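Local coordinates for LPS-assembly lipoprotein LptE (Acinetobacter baumannii, PDB 5TSE), which probably works with LptD in assembling lipopolysaccharide at the surface of the outer membrane, and is thought to bind lipopolysaccharide itself, at residues A[19-24]-A[51-56]; A[28-33]-A[121-126]; A[66-71]-A[100-105]; A[73-78]-A[93-98]. All blocks are in the same frame, centred on the assembly; numbering follows the deposited sequence.

Contact 1. Residues A[19-24]-A[51-56]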
loop_
_atom_site.group_PDB
_atom_site.type_symbol
_atom_site.label_atom_id
_atom_site.label_comp_id
_atom_site.label_asym_id
_atom_site.label_seq_id
_atom_site.Cartn_x
_atom_site.Cartn_y
_atom_site.Cartn_z
ATOM N N GLU A 19 9.281 4.985 -5.448
ATOM C CA GLU A 19 10.436 4.664 -4.672
ATOM C C GLU A 19 9.877 3.781 -3.567
ATOM O O GLU A 19 9.105 4.241 -2.727
ATOM C CB GLU A 19 11.109 5.887 -4.077
ATOM C CG GLU A 19 12.382 5.480 -3.337
ATOM C CD GLU A 19 13.016 6.599 -2.561
ATOM O OE1 GLU A 19 12.609 7.754 -2.744
ATOM O OE2 GLU A 19 13.930 6.307 -1.765
ATOM N N LEU A 20 10.279 2.519 -3.577
ATOM C CA LEU A 20 9.804 1.534 -2.638
ATOM C C LEU A 20 10.968 0.814 -2.020
ATOM O O LEU A 20 12.004 0.698 -2.656
ATOM C CB LEU A 20 8.999 0.486 -3.393
ATOM C CG LEU A 20 7.810 0.994 -4.216
ATOM C CD1 LEU A 20 7.191 -0.114 -5.055
ATOM C CD2 LEU A 20 6.780 1.610 -3.298
ATOM N N PRO A 21 10.811 0.329 -0.777
ATOM C CA PRO A 21 11.894 -0.457 -0.199
ATOM C C PRO A 21 12.045 -1.757 -0.980
ATOM O O PRO A 21 11.197 -2.098 -1.804
ATOM C CB PRO A 21 11.420 -0.767 1.244
ATOM C CG PRO A 21 10.187 0.046 1.472
ATOM C CD PRO A 21 9.668 0.506 0.144
ATOM N N ALA A 22 13.111 -2.482 -0.697
ATOM C CA ALA A 22 13.377 -3.749 -1.353
ATOM C C ALA A 22 12.345 -4.782 -0.941
ATOM O O ALA A 22 11.686 -4.657 0.101
ATOM C CB ALA A 22 14.789 -4.240 -1.016
ATOM N N LYS A 23 12.197 -5.794 -1.786
ATOM C CA LYS A 23 11.269 -6.884 -1.535
ATOM C C LYS A 23 9.826 -6.404 -1.340
ATOM O O LYS A 23 9.171 -6.715 -0.341
ATOM C CB LYS A 23 11.778 -7.754 -0.368
ATOM C CG LYS A 23 13.140 -8.355 -0.688
ATOM C CD LYS A 23 13.660 -9.328 0.357
ATOM C CE LYS A 23 14.964 -9.940 -0.144
ATOM N NZ LYS A 23 15.570 -10.930 0.787
ATOM N N THR A 24 9.360 -5.635 -2.321
ATOM C CA THR A 24 7.999 -5.117 -2.371
ATOM C C THR A 24 7.487 -5.248 -3.816
ATOM O O THR A 24 6.656 -4.461 -4.261
ATOM C CB THR A 24 7.926 -3.633 -1.929
ATOM O OG1 THR A 24 8.835 -2.853 -2.715
ATOM C CG2 THR A 24 8.272 -3.476 -0.460
ATOM N N LEU A 51 6.412 9.009 -5.549
ATOM C CA LEU A 51 5.629 8.368 -4.524
ATOM C C LEU A 51 6.598 7.542 -3.707
ATOM O O LEU A 51 6.963 6.436 -4.117
ATOM C CB LEU A 51 4.565 7.484 -5.174
ATOM C CG LEU A 51 3.751 6.559 -4.272
ATOM C CD1 LEU A 51 3.262 7.272 -3.029
ATOM C CD2 LEU A 51 2.594 5.972 -5.070
ATOM N N ARG A 52 7.043 8.097 -2.575
ATOM C CA ARG A 52 7.984 7.418 -1.696
ATOM C C ARG A 52 7.261 6.656 -0.604
ATOM O O ARG A 52 6.483 7.240 0.156
ATOM C CB ARG A 52 8.984 8.401 -1.056
ATOM C CG ARG A 52 10.072 7.701 -0.239
ATOM C CD ARG A 52 11.341 8.534 -0.060
ATOM N NE ARG A 52 11.400 9.451 1.085
ATOM C CZ ARG A 52 12.162 9.286 2.179
ATOM N NH1 ARG A 52 12.130 10.203 3.144
ATOM N NH2 ARG A 52 12.972 8.235 2.327
ATOM N N VAL A 53 7.499 5.343 -0.564
ATOM C CA VAL A 53 6.977 4.481 0.473
ATOM C C VAL A 53 8.116 4.428 1.440
ATOM O O VAL A 53 9.133 3.830 1.138
ATOM C CB VAL A 53 6.630 3.057 -0.026
ATOM C CG1 VAL A 53 6.433 2.102 1.146
ATOM C CG2 VAL A 53 5.392 3.105 -0.893
ATOM N N LEU A 54 7.963 5.082 2.588
ATOM C CA LEU A 54 9.029 5.104 3.600
ATOM C C LEU A 54 9.067 3.837 4.434
ATOM O O LEU A 54 10.144 3.389 4.848
ATOM C CB LEU A 54 8.898 6.308 4.541
ATOM C CG LEU A 54 9.069 7.698 3.925
ATOM C CD1 LEU A 54 7.879 8.041 3.042
ATOM C CD2 LEU A 54 9.254 8.747 5.020
ATOM N N GLU A 55 7.889 3.281 4.695
ATOM C CA GLU A 55 7.770 2.067 5.489
ATOM C C GLU A 55 6.774 1.107 4.875
ATOM O O GLU A 55 5.689 1.493 4.489
ATOM C CB GLU A 55 7.336 2.404 6.914
ATOM C CG GLU A 55 8.373 3.145 7.744
ATOM C CD GLU A 55 9.595 2.296 8.072
ATOM O OE1 GLU A 55 10.646 2.880 8.417
ATOM O OE2 GLU A 55 9.515 1.048 7.980
ATOM N N TYR A 56 7.189 -0.142 4.783
ATOM C CA TYR A 56 6.379 -1.230 4.279
ATOM C C TYR A 56 6.566 -2.250 5.379
ATOM O O TYR A 56 7.663 -2.777 5.554
ATOM C CB TYR A 56 6.939 -1.720 2.952
ATOM C CG TYR A 56 6.269 -2.936 2.359
ATOM C CD1 TYR A 56 6.708 -4.213 2.670
ATOM C CD2 TYR A 56 5.224 -2.807 1.458
ATOM C CE1 TYR A 56 6.115 -5.327 2.104
ATOM C CE2 TYR A 56 4.618 -3.916 0.897
ATOM C CZ TYR A 56 5.070 -5.167 1.223
ATOM O OH TYR A 56 4.475 -6.251 0.667
#

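Contact 2. Residues A[28-33]-A[121-126]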
loop_
_atom_site.group_PDB
_atom_site.type_symbol
_atom_site.label_atom_id
_atom_site.label_comp_id
_atom_site.label_asym_id
_atom_site.label_seq_id
_atom_site.Cartn_x
_atom_site.Cartn_y
_atom_site.Cartn_z
ATOM N N GLU A 28 4.571 -3.268 -5.775
ATOM C CA GLU A 28 4.948 -2.422 -6.898
ATOM C C GLU A 28 4.090 -2.735 -8.104
ATOM O O GLU A 28 3.587 -1.829 -8.750
ATOM C CB GLU A 28 6.418 -2.585 -7.275
ATOM C CG GLU A 28 6.881 -1.609 -8.355
ATOM C CD GLU A 28 8.301 -1.846 -8.814
ATOM O OE1 GLU A 28 9.071 -2.519 -8.103
ATOM O OE2 GLU A 28 8.645 -1.360 -9.912
ATOM N N THR A 29 3.927 -4.020 -8.392
ATOM C CA THR A 29 3.125 -4.462 -9.536
ATOM C C THR A 29 1.689 -3.938 -9.442
ATOM O O THR A 29 1.196 -3.302 -10.358
ATOM C CB THR A 29 3.095 -6.002 -9.614
ATOM O OG1 THR A 29 4.434 -6.501 -9.727
ATOM C CG2 THR A 29 2.246 -6.481 -10.815
ATOM N N GLN A 30 1.053 -4.181 -8.307
ATOM C CA GLN A 30 -0.321 -3.751 -8.083
ATOM C C GLN A 30 -0.472 -2.228 -8.094
ATOM O O GLN A 30 -1.475 -1.719 -8.602
ATOM C CB GLN A 30 -0.876 -4.364 -6.788
ATOM C CG GLN A 30 -0.836 -5.890 -6.792
ATOM C CD GLN A 30 -1.675 -6.500 -7.909
ATOM O OE1 GLN A 30 -2.896 -6.627 -7.793
ATOM N NE2 GLN A 30 -1.016 -6.922 -8.977
ATOM N N LEU A 31 0.504 -1.493 -7.566
ATOM C CA LEU A 31 0.409 -0.027 -7.595
ATOM C C LEU A 31 0.380 0.484 -9.002
ATOM O O LEU A 31 -0.358 1.418 -9.301
ATOM C CB LEU A 31 1.572 0.650 -6.885
ATOM C CG LEU A 31 1.564 0.620 -5.378
ATOM C CD1 LEU A 31 2.878 1.179 -4.838
ATOM C CD2 LEU A 31 0.361 1.387 -4.853
ATOM N N LYS A 32 1.186 -0.129 -9.862
ATOM C CA LYS A 32 1.271 0.282 -11.258
ATOM C C LYS A 32 -0.042 0.097 -12.009
ATOM O O LYS A 32 -0.501 1.036 -12.666
ATOM C CB LYS A 32 2.425 -0.436 -11.972
ATOM C CG LYS A 32 3.798 0.074 -11.560
ATOM C CD LYS A 32 4.922 -0.674 -12.263
ATOM C CE LYS A 32 6.277 -0.092 -11.888
ATOM N NZ LYS A 32 7.405 -0.849 -12.488
ATOM N N VAL A 33 -0.656 -1.085 -11.905
ATOM C CA VAL A 33 -1.929 -1.329 -12.615
ATOM C C VAL A 33 -2.998 -0.319 -12.187
ATOM O O VAL A 33 -3.633 0.306 -13.035
ATOM C CB VAL A 33 -2.456 -2.790 -12.485
ATOM C CG1 VAL A 33 -1.415 -3.780 -12.999
ATOM C CG2 VAL A 33 -2.842 -3.151 -11.057
ATOM N N VAL A 121 -4.748 -8.687 0.772
ATOM C CA VAL A 121 -4.298 -7.565 1.617
ATOM C C VAL A 121 -3.453 -6.572 0.817
ATOM O O VAL A 121 -3.678 -5.366 0.884
ATOM C CB VAL A 121 -3.512 -8.064 2.868
ATOM C CG1 VAL A 121 -2.720 -6.939 3.532
ATOM C CG2 VAL A 121 -4.453 -8.740 3.870
ATOM N N ILE A 122 -2.474 -7.093 0.089
ATOM C CA ILE A 122 -1.601 -6.262 -0.752
ATOM C C ILE A 122 -2.442 -5.497 -1.767
ATOM O O ILE A 122 -2.327 -4.282 -1.888
ATOM C CB ILE A 122 -0.543 -7.116 -1.482
ATOM C CG1 ILE A 122 0.448 -7.659 -0.463
ATOM C CG2 ILE A 122 0.190 -6.286 -2.539
ATOM C CD1 ILE A 122 1.467 -8.634 -1.020
ATOM N N ASP A 123 -3.308 -6.220 -2.460
ATOM C CA ASP A 123 -4.202 -5.633 -3.460
ATOM C C ASP A 123 -5.046 -4.511 -2.840
ATOM O O ASP A 123 -5.078 -3.401 -3.352
ATOM C CB ASP A 123 -5.116 -6.709 -4.027
ATOM C CG ASP A 123 -5.886 -6.233 -5.211
ATOM O OD1 ASP A 123 -5.234 -5.921 -6.234
ATOM O OD2 ASP A 123 -7.132 -6.198 -5.141
ATOM N N ASP A 124 -5.703 -4.820 -1.721
ATOM C CA ASP A 124 -6.537 -3.869 -0.969
ATOM C C ASP A 124 -5.724 -2.616 -0.686
ATOM O O ASP A 124 -6.145 -1.503 -1.013
ATOM C CB ASP A 124 -7.018 -4.558 0.343
ATOM C CG ASP A 124 -7.860 -3.634 1.285
ATOM O OD1 ASP A 124 -7.730 -2.397 1.242
ATOM O OD2 ASP A 124 -8.635 -4.173 2.111
ATOM N N LEU A 125 -4.533 -2.797 -0.127
ATOM C CA LEU A 125 -3.681 -1.664 0.200
ATOM C C LEU A 125 -3.250 -0.877 -1.045
ATOM O O LEU A 125 -3.227 0.339 -1.006
ATOM C CB LEU A 125 -2.468 -2.100 1.026
ATOM C CG LEU A 125 -1.586 -0.964 1.555
ATOM C CD1 LEU A 125 -2.423 0.074 2.303
ATOM C CD2 LEU A 125 -0.494 -1.503 2.452
ATOM N N ALA A 126 -2.940 -1.557 -2.148
ATOM C CA ALA A 126 -2.562 -0.858 -3.389
ATOM C C ALA A 126 -3.681 0.102 -3.827
ATOM O O ALA A 126 -3.418 1.244 -4.251
ATOM C CB ALA A 126 -2.247 -1.858 -4.504
#

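Contact 3. Residues A[66-71]-A[100-105]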
loop_
_atom_site.group_PDB
_atom_site.type_symbol
_atom_site.label_atom_id
_atom_site.label_comp_id
_atom_site.label_asym_id
_atom_site.label_seq_id
_atom_site.Cartn_x
_atom_site.Cartn_y
_atom_site.Cartn_z
ATOM N N LYS A 66 -11.692 -15.010 22.202
ATOM C CA LYS A 66 -12.598 -16.084 22.557
ATOM C C LYS A 66 -11.994 -17.335 21.918
ATOM O O LYS A 66 -11.839 -18.373 22.562
ATOM C CB LYS A 66 -14.003 -15.795 22.010
ATOM C CG LYS A 66 -15.092 -16.755 22.474
ATOM C CD LYS A 66 -15.316 -16.695 23.979
ATOM C CE LYS A 66 -16.449 -17.616 24.399
ATOM N NZ LYS A 66 -16.688 -17.577 25.865
ATOM N N LEU A 67 -11.623 -17.193 20.651
ATOM C CA LEU A 67 -10.977 -18.243 19.875
ATOM C C LEU A 67 -9.605 -17.728 19.434
ATOM O O LEU A 67 -9.287 -16.552 19.644
ATOM C CB LEU A 67 -11.853 -18.621 18.672
ATOM C CG LEU A 67 -12.302 -17.546 17.656
ATOM C CD1 LEU A 67 -11.159 -17.027 16.792
ATOM C CD2 LEU A 67 -13.404 -18.127 16.767
ATOM N N THR A 68 -8.800 -18.604 18.833
ATOM C CA THR A 68 -7.467 -18.246 18.351
ATOM C C THR A 68 -7.572 -17.760 16.907
ATOM O O THR A 68 -8.096 -18.458 16.061
ATOM C CB THR A 68 -6.500 -19.437 18.447
ATOM O OG1 THR A 68 -6.432 -19.869 19.806
ATOM C CG2 THR A 68 -5.098 -19.040 17.987
ATOM N N GLU A 69 -7.026 -16.580 16.634
ATOM C CA GLU A 69 -7.119 -15.955 15.323
ATOM C C GLU A 69 -5.787 -15.488 14.712
ATOM O O GLU A 69 -4.989 -14.817 15.373
ATOM C CB GLU A 69 -8.074 -14.769 15.470
ATOM C CG GLU A 69 -8.231 -13.876 14.255
ATOM C CD GLU A 69 -9.375 -12.888 14.419
ATOM O OE1 GLU A 69 -10.493 -13.333 14.765
ATOM O OE2 GLU A 69 -9.176 -11.683 14.156
ATOM N N VAL A 70 -5.569 -15.839 13.448
ATOM C CA VAL A 70 -4.376 -15.424 12.711
ATOM C C VAL A 70 -4.738 -14.218 11.857
ATOM O O VAL A 70 -5.556 -14.341 10.957
ATOM C CB VAL A 70 -3.846 -16.533 11.784
ATOM C CG1 VAL A 70 -2.662 -16.027 10.962
ATOM C CG2 VAL A 70 -3.437 -17.752 12.594
ATOM N N LEU A 71 -4.111 -13.067 12.123
ATOM C CA LEU A 71 -4.384 -11.837 11.390
ATOM C C LEU A 71 -3.173 -11.388 10.563
ATOM O O LEU A 71 -2.082 -11.166 11.094
ATOM C CB LEU A 71 -4.870 -10.748 12.348
ATOM C CG LEU A 71 -5.234 -9.372 11.758
ATOM C CD1 LEU A 71 -6.202 -8.610 12.635
ATOM C CD2 LEU A 71 -4.008 -8.520 11.442
ATOM N N TYR A 100 -8.436 -15.170 9.794
ATOM C CA TYR A 100 -9.243 -16.383 9.800
ATOM C C TYR A 100 -9.127 -17.053 11.183
ATOM O O TYR A 100 -8.223 -16.739 11.972
ATOM C CB TYR A 100 -8.795 -17.339 8.684
ATOM C CG TYR A 100 -7.398 -17.911 8.842
ATOM C CD1 TYR A 100 -6.285 -17.194 8.460
ATOM C CD2 TYR A 100 -7.202 -19.188 9.354
ATOM C CE1 TYR A 100 -5.014 -17.721 8.590
ATOM C CE2 TYR A 100 -5.926 -19.722 9.496
ATOM C CZ TYR A 100 -4.838 -18.981 9.103
ATOM O OH TYR A 100 -3.567 -19.501 9.247
ATOM N N GLN A 101 -10.044 -17.969 11.469
ATOM C CA GLN A 101 -10.029 -18.687 12.737
ATOM C C GLN A 101 -9.011 -19.820 12.677
ATOM O O GLN A 101 -9.126 -20.708 11.835
ATOM C CB GLN A 101 -11.410 -19.271 13.048
ATOM C CG GLN A 101 -11.469 -20.049 14.370
ATOM C CD GLN A 101 -12.766 -20.821 14.580
ATOM O OE1 GLN A 101 -13.733 -20.677 13.822
ATOM N NE2 GLN A 101 -12.787 -21.653 15.619
ATOM N N TYR A 102 -8.009 -19.787 13.554
ATOM C CA TYR A 102 -7.040 -20.877 13.616
ATOM C C TYR A 102 -7.795 -22.088 14.164
ATOM O O TYR A 102 -8.517 -21.981 15.160
ATOM C CB TYR A 102 -5.851 -20.534 14.511
ATOM C CG TYR A 102 -4.934 -21.710 14.793
ATOM C CD1 TYR A 102 -3.921 -22.072 13.899
ATOM C CD2 TYR A 102 -5.084 -22.464 15.960
ATOM C CE1 TYR A 102 -3.081 -23.153 14.165
ATOM C CE2 TYR A 102 -4.258 -23.545 16.233
ATOM C CZ TYR A 102 -3.256 -23.889 15.339
ATOM O OH TYR A 102 -2.439 -24.967 15.627
ATOM N N ASP A 103 -7.640 -23.222 13.488
ATOM C CA ASP A 103 -8.304 -24.455 13.863
ATOM C C ASP A 103 -7.271 -25.572 13.830
ATOM O O ASP A 103 -6.639 -25.801 12.796
ATOM C CB ASP A 103 -9.441 -24.733 12.877
ATOM C CG ASP A 103 -10.285 -25.925 13.265
ATOM O OD1 ASP A 103 -10.217 -26.369 14.433
ATOM O OD2 ASP A 103 -11.042 -26.409 12.395
ATOM N N LEU A 104 -7.097 -26.250 14.968
ATOM C CA LEU A 104 -6.129 -27.351 15.104
ATOM C C LEU A 104 -6.286 -28.447 14.039
ATOM O O LEU A 104 -5.302 -29.076 13.649
ATOM C CB LEU A 104 -6.215 -27.984 16.512
ATOM C CG LEU A 104 -5.811 -27.147 17.742
ATOM C CD1 LEU A 104 -6.157 -27.876 19.038
ATOM C CD2 LEU A 104 -4.328 -26.791 17.723
ATOM N N ALA A 105 -7.515 -28.670 13.576
ATOM C CA ALA A 105 -7.784 -29.696 12.565
ATOM C C ALA A 105 -7.280 -29.314 11.169
ATOM O O ALA A 105 -6.555 -30.081 10.535
ATOM C CB ALA A 105 -9.276 -30.008 12.516
#

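Contact 4. Residues A[73-78]-A[93-98]. With FMT (formic acid), chain D.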
loop_
_atom_site.group_PDB
_atom_site.type_symbol
_atom_site.label_atom_id
_atom_site.label_comp_id
_atom_site.label_asym_id
_atom_site.label_seq_id
_atom_site.Cartn_x
_atom_site.Cartn_y
_atom_site.Cartn_z
ATOM N N ARG A 73 -1.569 -8.592 8.404
ATOM C CA ARG A 73 -1.648 -7.167 8.168
ATOM C C ARG A 73 -0.507 -6.654 7.326
ATOM O O ARG A 73 0.581 -7.212 7.347
ATOM C CB ARG A 73 -1.606 -6.422 9.508
ATOM C CG ARG A 73 -1.654 -4.896 9.401
ATOM C CD ARG A 73 -1.708 -4.185 10.757
ATOM N NE ARG A 73 -2.771 -4.726 11.587
ATOM C CZ ARG A 73 -4.074 -4.505 11.409
ATOM N NH1 ARG A 73 -4.528 -3.754 10.401
ATOM N NH2 ARG A 73 -4.942 -5.067 12.242
ATOM N N LEU A 74 -0.783 -5.569 6.605
ATOM C CA LEU A 74 0.232 -4.852 5.851
ATOM C C LEU A 74 0.005 -3.378 6.142
ATOM O O LEU A 74 -1.099 -2.869 6.018
ATOM C CB LEU A 74 0.176 -5.146 4.351
ATOM C CG LEU A 74 1.276 -4.492 3.497
ATOM C CD1 LEU A 74 2.662 -4.635 4.115
ATOM C CD2 LEU A 74 1.263 -5.073 2.087
ATOM N N THR A 75 1.062 -2.702 6.563
ATOM C CA THR A 75 0.989 -1.295 6.908
ATOM C C THR A 75 1.988 -0.520 6.062
ATOM O O THR A 75 3.124 -0.952 5.905
ATOM C CB THR A 75 1.307 -1.134 8.397
ATOM O OG1 THR A 75 0.360 -1.916 9.148
ATOM C CG2 THR A 75 1.264 0.325 8.821
ATOM N N VAL A 76 1.566 0.608 5.505
ATOM C CA VAL A 76 2.466 1.428 4.669
ATOM C C VAL A 76 2.365 2.925 4.970
ATOM O O VAL A 76 1.270 3.473 5.077
ATOM C CB VAL A 76 2.215 1.205 3.149
ATOM C CG1 VAL A 76 2.965 2.228 2.305
ATOM C CG2 VAL A 76 2.628 -0.187 2.731
ATOM N N THR A 77 3.524 3.564 5.112
ATOM C CA THR A 77 3.618 5.007 5.317
ATOM C C THR A 77 4.238 5.550 4.038
ATOM O O THR A 77 5.244 5.035 3.553
ATOM C CB THR A 77 4.456 5.375 6.554
ATOM O OG1 THR A 77 3.836 4.826 7.734
ATOM C CG2 THR A 77 4.571 6.897 6.714
ATOM N N PHE A 78 3.625 6.570 3.464
ATOM C CA PHE A 78 4.133 7.147 2.235
ATOM C C PHE A 78 3.826 8.634 2.143
ATOM O O PHE A 78 2.895 9.134 2.775
ATOM C CB PHE A 78 3.512 6.433 1.041
ATOM C CG PHE A 78 2.061 6.750 0.837
ATOM C CD1 PHE A 78 1.074 6.056 1.534
ATOM C CD2 PHE A 78 1.672 7.744 -0.061
ATOM C CE1 PHE A 78 -0.266 6.350 1.345
ATOM C CE2 PHE A 78 0.329 8.042 -0.256
ATOM C CZ PHE A 78 -0.641 7.346 0.449
ATOM N N THR A 93 -0.083 7.033 6.764
ATOM C CA THR A 93 0.036 5.627 7.148
ATOM C C THR A 93 -1.282 4.876 6.931
ATOM O O THR A 93 -2.290 5.225 7.538
ATOM C CB THR A 93 0.455 5.517 8.633
ATOM O OG1 THR A 93 1.743 6.125 8.803
ATOM C CG2 THR A 93 0.532 4.064 9.100
ATOM N N LEU A 94 -1.274 3.851 6.073
ATOM C CA LEU A 94 -2.478 3.056 5.789
ATOM C C LEU A 94 -2.243 1.598 6.135
ATOM O O LEU A 94 -1.114 1.159 6.241
ATOM C CB LEU A 94 -2.871 3.149 4.322
ATOM C CG LEU A 94 -2.997 4.550 3.742
ATOM C CD1 LEU A 94 -3.530 4.461 2.317
ATOM C CD2 LEU A 94 -3.900 5.417 4.605
ATOM N N THR A 95 -3.324 0.843 6.278
ATOM C CA THR A 95 -3.204 -0.541 6.642
ATOM C C THR A 95 -4.354 -1.365 6.096
ATOM O O THR A 95 -5.466 -0.872 5.942
ATOM C CB THR A 95 -3.148 -0.690 8.180
ATOM O OG1 THR A 95 -2.786 -2.025 8.529
ATOM C CG2 THR A 95 -4.490 -0.341 8.837
ATOM N N ALA A 96 -4.068 -2.616 5.778
ATOM C CA ALA A 96 -5.095 -3.536 5.291
ATOM C C ALA A 96 -4.900 -4.810 6.066
ATOM O O ALA A 96 -3.782 -5.116 6.472
ATOM C CB ALA A 96 -4.948 -3.784 3.802
ATOM N N ALA A 97 -5.975 -5.563 6.265
ATOM C CA ALA A 97 -5.886 -6.778 7.032
ATOM C C ALA A 97 -7.019 -7.750 6.792
ATOM O O ALA A 97 -8.139 -7.350 6.519
ATOM C CB ALA A 97 -5.860 -6.414 8.509
ATOM N N ARG A 98 -6.704 -9.032 6.919
ATOM C CA ARG A 98 -7.683 -10.099 6.838
ATOM C C ARG A 98 -7.273 -11.121 7.884
ATOM O O ARG A 98 -6.077 -11.278 8.160
ATOM C CB ARG A 98 -7.688 -10.766 5.462
ATOM C CG ARG A 98 -8.131 -9.899 4.305
ATOM C CD ARG A 98 -9.565 -9.423 4.454
ATOM N NE ARG A 98 -10.015 -8.756 3.230
ATOM C CZ ARG A 98 -9.756 -7.494 2.893
ATOM N NH1 ARG A 98 -9.005 -6.705 3.661
ATOM N NH2 ARG A 98 -10.233 -7.015 1.746
HETATM C C FMT D . 4.977 1.491 9.236
HETATM O O1 FMT D . 4.629 2.592 8.849
HETATM O O2 FMT D . 4.908 0.469 8.391
#

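Contact 1. Residues A[19-24]-A[51-56]
Thr24 lays its methyl CG2 over one face of the Tyr56 ring, 3.5 Å from the ring centroid and only 11° off the normal, a CH-pi contact. Two torsions bring the groups together: Tyr56 CG is anti to its backbone N (chi1 175°), and Thr24 chi1 of 55° points CG2 at the ring while OG1 turns back to the Pro21 carbonyl oxygen at 2.6 Å. Threonine suits this place because one branch is apolar and the other closes the turn. Pro21 fills the step between, its CD 3.7 Å from Val53 CG1 and its CG against Tyr56 CB; a rigid ring without an N-H fits where the strand pairing has ended. That pairing is parallel: Glu19 N donates to Leu51 O (3.0 Å), and Val53 N to Glu19 O (2.9 Å). The solvent side is looser. Glu19 and Arg52 run side by side, yet Glu19 OE1 stays 4.4 Å from Arg52 NE, which has its salt bridge with Glu81. Lys23 extends outward from the loop. Segment 19-24 thus leaves strand 15-19 and leads into helix 25-37, whose Leu27 also touches Tyr56, while Val53 and Tyr56 pack on Val76 and Leu74 of strand 68-81.

Contact 2. Residues A[28-33]-A[121-126]
Gln30 and Ala126 meet through their first side-chain carbons, CB to CB at 3.7 Å, where two helices come together. The axes of the short segments pass 9.0 Å apart at a crossing angle of -40°, and the small methyl of Ala126, pointing at the other helix, suits that approach: it lets the CA atoms of Leu31 and Ala126 come within 5.2 Å of each other. Leu31 starts off to one side of the interface, but its branch reaches over, CD2 lying 3.8 Å from Ala126 O and 4.2 Å from Ala126 CB. Its branched end can therefore cover the alanine from the flank.

Gln30 bends instead of extending. With a turn at chi2 (-61°), the chain folds across the interface, so that its CG passes Ile122 CG2 at 4.4 Å and its amide end arrives beside Asp123. The amide and carboxylate planes stand 45° apart and the two side chains cross at a slant. Asp123 reaches this spot with CG anti to its backbone N, and its OD1 has a hydrogen bond from Tyr34 OH, one turn beyond Gln30 on helix 25-37.

The contact is thus divided by chemistry. Apolar Leu31, Ile122 and Ala126 occupy one part and the polar ends of Gln30 and Asp123 another, which implies an interface with an apolar part and a polar rim, where the hydrogen bond from Tyr34 may stabilise the negative charge of Asp123.

Contact 3. Residues A[66-71]-A[100-105]
Val70 and Tyr100 lie side by side and point the same way, Val70 CB sitting 3.6 Å from Tyr100 CE1. The two residues form a hydrogen-bonded antiparallel pair: Val70 N gives to Tyr100 O and Tyr100 N to Val70 O, both at 3.2 Å. A third backbone bond, from Tyr102 N to Thr68 O at 2.8 Å, carries the ladder one step further, with a bent N-H...O angle of 143°. Beside it, Thr68 CG2 lies 3.9 Å from Tyr102 CB, and the beta-branched threonine supplies a methyl for this apolar touch. On the other face of the sheet is the non-hydrogen-bonded pair Glu69 and Gln101. Here Leu67 crosses Gln101 at about a right angle, its CD2 3.6 Å from Gln101 CG, so the extended chain of the glutamine offers a methylene to an exposed leucine of the loop before strand 68-81.

Farther out, neighbours hold the Tyr100 ring in this position. Chi1 of 66° places the ring between the backbone N and the carbonyl carbon and lays it alongside Val70, while its hydroxyl is hydrogen-bonded to Glu114 of helix 110-134. Tyrosine suits a place that is apolar along the ring and polar at the end. Val70, a compact beta-branched residue, is buried between this ring and Arg60 and Leu62 of strand 49-64. Glu69 and Leu71 continue the sheet by backbone bonds to Leu63 and Gln61.

Past Tyr102 the chain departs from its partner. The whole is the fraying far end of an antiparallel beta hairpin, formed by strands 68-81 and 92-101, with a helix laid against one face of its sheet.

Contact 4. Residues A[73-78]-A[93-98]
Thr95 OG1 bridges a side chain and the backbone of the other strand: it accepts from Arg73 NH1 at 3.1 Å and donates to Leu74 O, also at 3.1 Å, a carbonyl that also receives Ala96 N. The arginine bond is nearly straight (165°), with the hydroxyl at the guanidinium edge and close to its plane. Thr95 CG2 takes the place between backbone N and carbonyl carbon (chi1 -169° for OG1), turning the hydroxyl to the other strand, and Ala97 CB, 3.5 Å from Arg73 NH1, underlies one guanidinium face; an alanine is small enough for that. Further along the same face, Thr93 OG1 donates to Thr77 OG1 at 2.7 Å, and Thr77 OG1 donates in turn to a formic acid oxygen, O1, at 2.6 Å. This molecule, also hydrogen-bonded to Thr57 OG1, probably came from the crystallisation liquor. Threonines suit this face, their beta branches favouring strand and their hydroxyls linking neighbours.

The other face is apolar: Leu94 CD1 meets the edge of the Phe78 ring at CE1, 3.9 Å away. Backbone bonds pair Leu74 with Ala96 and Val76 with Leu94. Val121 and Leu125 of helix 110-134 pack on Leu74, and Leu125 also on Val76, while strand 49-64 flanks strand 68-81 on its other side.

How the contacts relate
Contacts 1, 2 and 4 form one compact body, their centres 11 to 12 Å apart, whereas contact 3 lies 22 Å from contact 4 and 31 Å from contact 1, centre to centre. Contacts 3 and 4 share a hairpin, joined where Leu71 packs on Ala97. Strand 49-64 links contact 1 to contact 4: Leu54 and Glu55 both pair with Thr77, a classic beta bulge. Segment 121-126 of contact 2 lies over the apolar face of contact 4, where Leu125 meets Val76 and Asp124 OD2 forms a salt bridge with Arg98 NH1 at 3.0 Å. Leu20 of contact 1 packs on Glu28 and Leu31 of contact 2. The formic acid lies at the threonine face of contact 4.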